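Long-range contacts in AxyAgu115A (Amphibacillus xylanus NBRC 15112, PDB 6NPS), which probably hydrolyses glucuronic acid side groups from arabinoglucuronoxylan, as a bacterial alpha-glucuronidase of glycoside hydrolase family 115: residues F702-V707 with E740-F745; E713-T718 with A727-L732. The protein carries 3 engineered substitutions. All coordinates share one frame; numbering follows the deposited sequence.

Contact 1: F702-V707 with E740-F745; sequences FTISSV and ETIHVF
Phe702, Thr703 and Ile704 pair with Ile742, Thr741 and Glu740 as antiparallel neighbours in a beta sheet of the all-beta region that follows the long helices, far from the centre of the chain. Two hydrogen-bonded pairs flank one non-hydrogen-bonded pair. Phe702 and Ile742 exchange both backbone bonds, Ile742 N to Phe702 O being the shorter at 2.7 Å; Ile704 and Glu740 do the same, with Ile704 N 2.9 Å from Glu740 O and the N-H pointing almost straight at it (171°). Between them, Thr703 and Thr741 put their hydroxyls on the same face, OG1 to OG1 3.6 Å, but the firmer partner of Thr703 OG1 is Asp671 OD1, next to strand 666-670.

The other face is mostly apolar. It is one inner wall of a two-sheet beta sandwich: Ile704 reaches across to Tyr714 and Ile716 of the facing sheet, and Ile742 to Ile716. Phe702 has CG between its own N and carbonyl carbon (chi1 64°), which swings the ring over the neighbouring strand. There Ile742 CB sits over one ring face in a CH-pi contact, 3.8 Å from the Phe702 centroid and displaced toward the rim at CZ. Val744 comes in at the ring edge, its CG2 3.8 Å from Phe702 CD1. A serine in place of Phe702 takes away the ring, which would probably open a gap on the inner face beside Ile742 CB and Val744 CG2. Farther along, Ile704 CD1 packs on Ile742 CG1 at 3.8 Å, the two side chains meeting at a slant. Glu740 starts out on this face, but its carboxylate leads away from strand 702-706 and forms a salt bridge through OE1 with Lys737 NZ.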
loop_
_atom_site.group_PDB
_atom_site.type_symbol
_atom_site.label_atom_id
_atom_site.label_comp_id
_atom_site.label_asym_id
_atom_site.label_seq_id
_atom_site.Cartn_x
_atom_site.Cartn_y
_atom_site.Cartn_z
ATOM N N PHE A 702 -25.058 -2.874 10.599
ATOM C CA PHE A 702 -24.128 -1.926 10.003
ATOM C C PHE A 702 -23.524 -1.090 11.116
ATOM O O PHE A 702 -24.021 -1.088 12.248
ATOM C CB PHE A 702 -24.823 -1.063 8.932
ATOM C CG PHE A 702 -25.922 -0.171 9.436
ATOM C CD1 PHE A 702 -27.253 -0.630 9.506
ATOM C CD2 PHE A 702 -25.646 1.144 9.806
ATOM C CE1 PHE A 702 -28.282 0.227 9.933
ATOM C CE2 PHE A 702 -26.651 2.003 10.227
ATOM C CZ PHE A 702 -27.991 1.553 10.298
ATOM N N THR A 703 -22.440 -0.365 10.801
ATOM C CA THR A 703 -21.726 0.394 11.810
ATOM C C THR A 703 -21.662 1.849 11.389
ATOM O O THR A 703 -21.614 2.168 10.194
ATOM C CB THR A 703 -20.319 -0.218 12.020
ATOM O OG1 THR A 703 -20.492 -1.576 12.437
ATOM C CG2 THR A 703 -19.506 0.515 13.103
ATOM N N ILE A 704 -21.693 2.730 12.384
ATOM C CA ILE A 704 -21.466 4.163 12.218
ATOM C C ILE A 704 -20.219 4.530 13.026
ATOM O O ILE A 704 -20.142 4.200 14.217
ATOM C CB ILE A 704 -22.683 4.984 12.690
ATOM C CG1 ILE A 704 -23.970 4.498 12.017
ATOM C CG2 ILE A 704 -22.489 6.500 12.436
ATOM C CD1 ILE A 704 -25.224 4.988 12.725
ATOM N N SER A 705 -19.249 5.216 12.382
ATOM C CA SER A 705 -17.926 5.443 12.945
ATOM C C SER A 705 -17.503 6.889 12.814
ATOM O O SER A 705 -17.708 7.522 11.768
ATOM C CB SER A 705 -16.847 4.595 12.251
ATOM O OG SER A 705 -17.181 3.238 12.337
ATOM N N SER A 706 -16.822 7.366 13.855
ATOM C CA SER A 706 -16.230 8.703 13.887
ATOM C C SER A 706 -14.971 8.807 13.018
ATOM O O SER A 706 -14.087 7.941 13.059
ATOM C CB SER A 706 -15.824 9.073 15.318
ATOM O OG SER A 706 -16.943 9.127 16.177
ATOM N N VAL A 707 -14.863 9.920 12.301
ATOM C CA VAL A 707 -13.618 10.320 11.656
ATOM C C VAL A 707 -13.060 11.582 12.252
ATOM O O VAL A 707 -11.939 11.955 11.913
ATOM C CB VAL A 707 -13.790 10.508 10.136
ATOM C CG1 VAL A 707 -14.211 9.202 9.495
ATOM C CG2 VAL A 707 -14.799 11.594 9.864
ATOM N N GLU A 740 -20.707 2.938 16.635
ATOM C CA GLU A 740 -21.921 2.290 17.115
ATOM C C GLU A 740 -22.352 1.246 16.090
ATOM O O GLU A 740 -22.346 1.511 14.884
ATOM C CB GLU A 740 -23.016 3.332 17.340
ATOM C CG GLU A 740 -24.372 2.759 17.739
ATOM C CD GLU A 740 -24.458 2.389 19.213
ATOM O OE1 GLU A 740 -23.443 2.538 19.920
ATOM O OE2 GLU A 740 -25.544 1.950 19.663
ATOM N N THR A 741 -22.691 0.046 16.549
ATOM C CA THR A 741 -23.203 -0.997 15.669
ATOM C C THR A 741 -24.727 -1.008 15.730
ATOM O O THR A 741 -25.302 -1.094 16.819
ATOM C CB THR A 741 -22.635 -2.352 16.074
ATOM O OG1 THR A 741 -21.221 -2.359 15.846
ATOM C CG2 THR A 741 -23.304 -3.480 15.280
ATOM N N ILE A 742 -25.381 -0.879 14.581
ATOM C CA ILE A 742 -26.839 -0.840 14.524
ATOM C C ILE A 742 -27.306 -2.201 14.035
ATOM O O ILE A 742 -26.862 -2.672 12.976
ATOM C CB ILE A 742 -27.348 0.286 13.600
ATOM C CG1 ILE A 742 -26.653 1.640 13.906
ATOM C CG2 ILE A 742 -28.916 0.373 13.636
ATOM C CD1 ILE A 742 -26.854 2.191 15.303
ATOM N N HIS A 743 -28.172 -2.854 14.811
ATOM C CA HIS A 743 -28.756 -4.112 14.375
ATOM C C HIS A 743 -30.027 -3.865 13.587
ATOM O O HIS A 743 -30.845 -3.004 13.936
ATOM C CB HIS A 743 -29.013 -5.022 15.577
ATOM C CG HIS A 743 -27.802 -5.157 16.432
ATOM N ND1 HIS A 743 -26.768 -6.011 16.116
ATOM C CD2 HIS A 743 -27.403 -4.465 17.523
ATOM C CE1 HIS A 743 -25.804 -5.873 17.005
ATOM N NE2 HIS A 743 -26.171 -4.950 17.878
ATOM N N VAL A 744 -30.202 -4.646 12.529
ATOM C CA VAL A 744 -31.347 -4.527 11.638
ATOM C C VAL A 744 -32.239 -5.750 11.839
ATOM O O VAL A 744 -31.737 -6.875 11.907
ATOM C CB VAL A 744 -30.904 -4.426 10.168
ATOM C CG1 VAL A 744 -32.111 -4.220 9.279
ATOM C CG2 VAL A 744 -29.936 -3.249 9.983
ATOM N N PHE A 745 -33.554 -5.535 11.874
ATOM C CA PHE A 745 -34.541 -6.589 12.148
ATOM C C PHE A 745 -35.586 -6.608 11.046
ATOM O O PHE A 745 -36.139 -5.558 10.693
ATOM C CB PHE A 745 -35.251 -6.397 13.499
ATOM C CG PHE A 745 -34.310 -6.159 14.634
ATOM C CD1 PHE A 745 -33.454 -7.165 15.056
ATOM C CD2 PHE A 745 -34.254 -4.918 15.267
ATOM C CE1 PHE A 745 -32.565 -6.954 16.097
ATOM C CE2 PHE A 745 -33.361 -4.705 16.318
ATOM C CZ PHE A 745 -32.513 -5.724 16.721
#

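Contact 2: E713-T718 with A727-L732; sequences EYHIST and AANGVL
Tyr714 lies flat against Gly730, its directly opposed partner in the antiparallel pairing of strands 713-718 and 729-732. Its CG stands between the backbone N and the carbonyl carbon (chi1 53°), which folds the ring across the neighbouring strand, where Gly730 CA stands over one face, 3.4 Å from Tyr714 CZ. A side chain on Gly730 would run into the phenol oxygen, so the missing CB is what permits this cover. Leu732 CG meets the ring edge at CE2. In the backbone, Tyr714 N bonds to Gly730 O at 3.0 Å, the donor lying well above the carbonyl plane. Ile716 N gives a straighter bond to Ala728 O (174°).

On the other face, His715 and Asn729 both carry CG beside their own backbone N. His715 ND1 donates to Asn729 OD1 at 2.8 Å; the oxygen is in the imidazole plane, while the amide is turned 70° from the ring. Alongside, Glu713 CG brushes Val731 CB, and a water donates to both Glu713 OE1 and Gly730 O. Tyr714 OH is 2.6 Å from a second water. With ND1 as donor, that nitrogen carries a proton, and the bond to Asn729 probably restrains rotation of both side chains.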
loop_
_atom_site.group_PDB
_atom_site.type_symbol
_atom_site.label_atom_id
_atom_site.label_comp_id
_atom_site.label_asym_id
_atom_site.label_seq_id
_atom_site.Cartn_x
_atom_site.Cartn_y
_atom_site.Cartn_z
ATOM N N GLU A 713 -24.135 13.758 15.554
ATOM C CA GLU A 713 -25.399 13.056 15.773
ATOM C C GLU A 713 -25.865 12.345 14.510
ATOM O O GLU A 713 -25.711 12.859 13.401
ATOM C CB GLU A 713 -26.497 14.036 16.215
ATOM C CG GLU A 713 -26.228 14.743 17.524
ATOM C CD GLU A 713 -27.442 15.531 18.023
ATOM O OE1 GLU A 713 -28.574 14.996 17.958
ATOM O OE2 GLU A 713 -27.261 16.687 18.477
ATOM N N TYR A 714 -26.445 11.162 14.676
ATOM C CA TYR A 714 -27.063 10.466 13.562
ATOM C C TYR A 714 -28.549 10.242 13.859
ATOM O O TYR A 714 -28.964 10.222 15.023
ATOM C CB TYR A 714 -26.337 9.108 13.285
ATOM C CG TYR A 714 -26.194 8.197 14.482
ATOM C CD1 TYR A 714 -27.194 7.290 14.809
ATOM C CD2 TYR A 714 -25.061 8.250 15.297
ATOM C CE1 TYR A 714 -27.075 6.442 15.910
ATOM C CE2 TYR A 714 -24.927 7.409 16.393
ATOM C CZ TYR A 714 -25.943 6.514 16.696
ATOM O OH TYR A 714 -25.830 5.691 17.784
ATOM N N HIS A 715 -29.348 10.068 12.803
ATOM C CA HIS A 715 -30.776 9.751 12.925
ATOM C C HIS A 715 -31.126 8.660 11.918
ATOM O O HIS A 715 -30.836 8.781 10.719
ATOM C CB HIS A 715 -31.648 11.007 12.703
ATOM C CG HIS A 715 -31.098 12.242 13.361
ATOM N ND1 HIS A 715 -31.190 12.472 14.722
ATOM C CD2 HIS A 715 -30.407 13.294 12.850
ATOM C CE1 HIS A 715 -30.599 13.619 15.015
ATOM N NE2 HIS A 715 -30.114 14.137 13.898
ATOM N N ILE A 716 -31.730 7.584 12.397
ATOM C CA ILE A 716 -32.018 6.405 11.594
ATOM C C ILE A 716 -33.528 6.207 11.479
ATOM O O ILE A 716 -34.241 6.220 12.487
ATOM C CB ILE A 716 -31.345 5.171 12.222
ATOM C CG1 ILE A 716 -29.831 5.381 12.234
ATOM C CG2 ILE A 716 -31.706 3.908 11.464
ATOM C CD1 ILE A 716 -29.115 4.653 13.370
ATOM N N SER A 717 -34.019 6.000 10.263
ATOM C CA SER A 717 -35.420 5.645 10.093
ATOM C C SER A 717 -35.549 4.651 8.954
ATOM O O SER A 717 -34.640 4.508 8.121
ATOM C CB SER A 717 -36.292 6.880 9.818
ATOM O OG SER A 717 -35.895 7.468 8.596
ATOM N N THR A 718 -36.672 3.940 8.933
ATOM C CA THR A 718 -36.947 3.004 7.854
ATOM C C THR A 718 -38.261 3.360 7.179
ATOM O O THR A 718 -39.094 4.099 7.715
ATOM C CB THR A 718 -36.988 1.533 8.327
ATOM O OG1 THR A 718 -38.247 1.275 8.946
ATOM C CG2 THR A 718 -35.876 1.217 9.303
ATOM N N ALA A 727 -31.771 1.308 16.915
ATOM C CA ALA A 727 -31.621 2.673 17.381
ATOM C C ALA A 727 -32.352 3.580 16.416
ATOM O O ALA A 727 -32.519 3.244 15.241
ATOM C CB ALA A 727 -30.138 3.082 17.490
ATOM N N ALA A 728 -32.811 4.724 16.927
ATOM C CA ALA A 728 -33.347 5.800 16.105
ATOM C C ALA A 728 -32.466 7.037 16.110
ATOM O O ALA A 728 -32.395 7.732 15.101
ATOM C CB ALA A 728 -34.753 6.208 16.585
ATOM N N ASN A 729 -31.810 7.330 17.227
ATOM C CA ASN A 729 -31.003 8.532 17.359
ATOM C C ASN A 729 -29.793 8.202 18.213
ATOM O O ASN A 729 -29.840 7.309 19.068
ATOM C CB ASN A 729 -31.780 9.700 17.995
ATOM C CG ASN A 729 -32.979 10.123 17.174
ATOM O OD1 ASN A 729 -32.833 10.623 16.051
ATOM N ND2 ASN A 729 -34.181 9.950 17.735
ATOM N N GLY A 730 -28.708 8.927 17.973
ATOM C CA GLY A 730 -27.511 8.733 18.767
ATOM C C GLY A 730 -26.517 9.834 18.474
ATOM O O GLY A 730 -26.712 10.671 17.590
ATOM N N VAL A 731 -25.445 9.833 19.242
ATOM C CA VAL A 731 -24.380 10.796 19.034
ATOM C C VAL A 731 -23.062 10.073 19.290
ATOM O O VAL A 731 -22.967 9.213 20.170
ATOM C CB VAL A 731 -24.564 12.055 19.907
ATOM C CG1 VAL A 731 -24.745 11.680 21.353
ATOM C CG2 VAL A 731 -23.391 13.012 19.737
ATOM N N LEU A 732 -22.082 10.348 18.450
ATOM C CA LEU A 732 -20.725 9.884 18.654
ATOM C C LEU A 732 -19.841 11.106 18.858
ATOM O O LEU A 732 -20.173 12.206 18.418
ATOM C CB LEU A 732 -20.262 9.040 17.471
ATOM C CG LEU A 732 -21.069 7.774 17.150
ATOM C CD1 LEU A 732 -20.661 7.273 15.789
ATOM C CD2 LEU A 732 -20.784 6.684 18.162
HETATM O O HOH W 1 -29.206 12.174 18.246
HETATM O O HOH W 2 -24.307 6.115 19.811
#

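From the N-terminal side, the chain runs along strand 700-706, turns into strand 712-718, passes through 723-725, returns along 729-732 and finishes on 739-746. Contact 2 closes the inner loop, with eight residues between its segments, and lies wholly nested within the 32-residue loop closed by contact 1. Their centres are about 9 Å apart, yet they belong to different sheets, so the chain changes sheet at each step: 700-706 in one, 712-718 in the other, 723-725 back in the first, 729-732 in the second and 739-746 in the first again. Packing joins them across the interior: Glu740 CG lies 3.3 Å from Tyr714 OH, and Ile704 CD1 lies 3.7 Å from Tyr714 CD1. Leu732 adds contacts to Ile704 and Ser706.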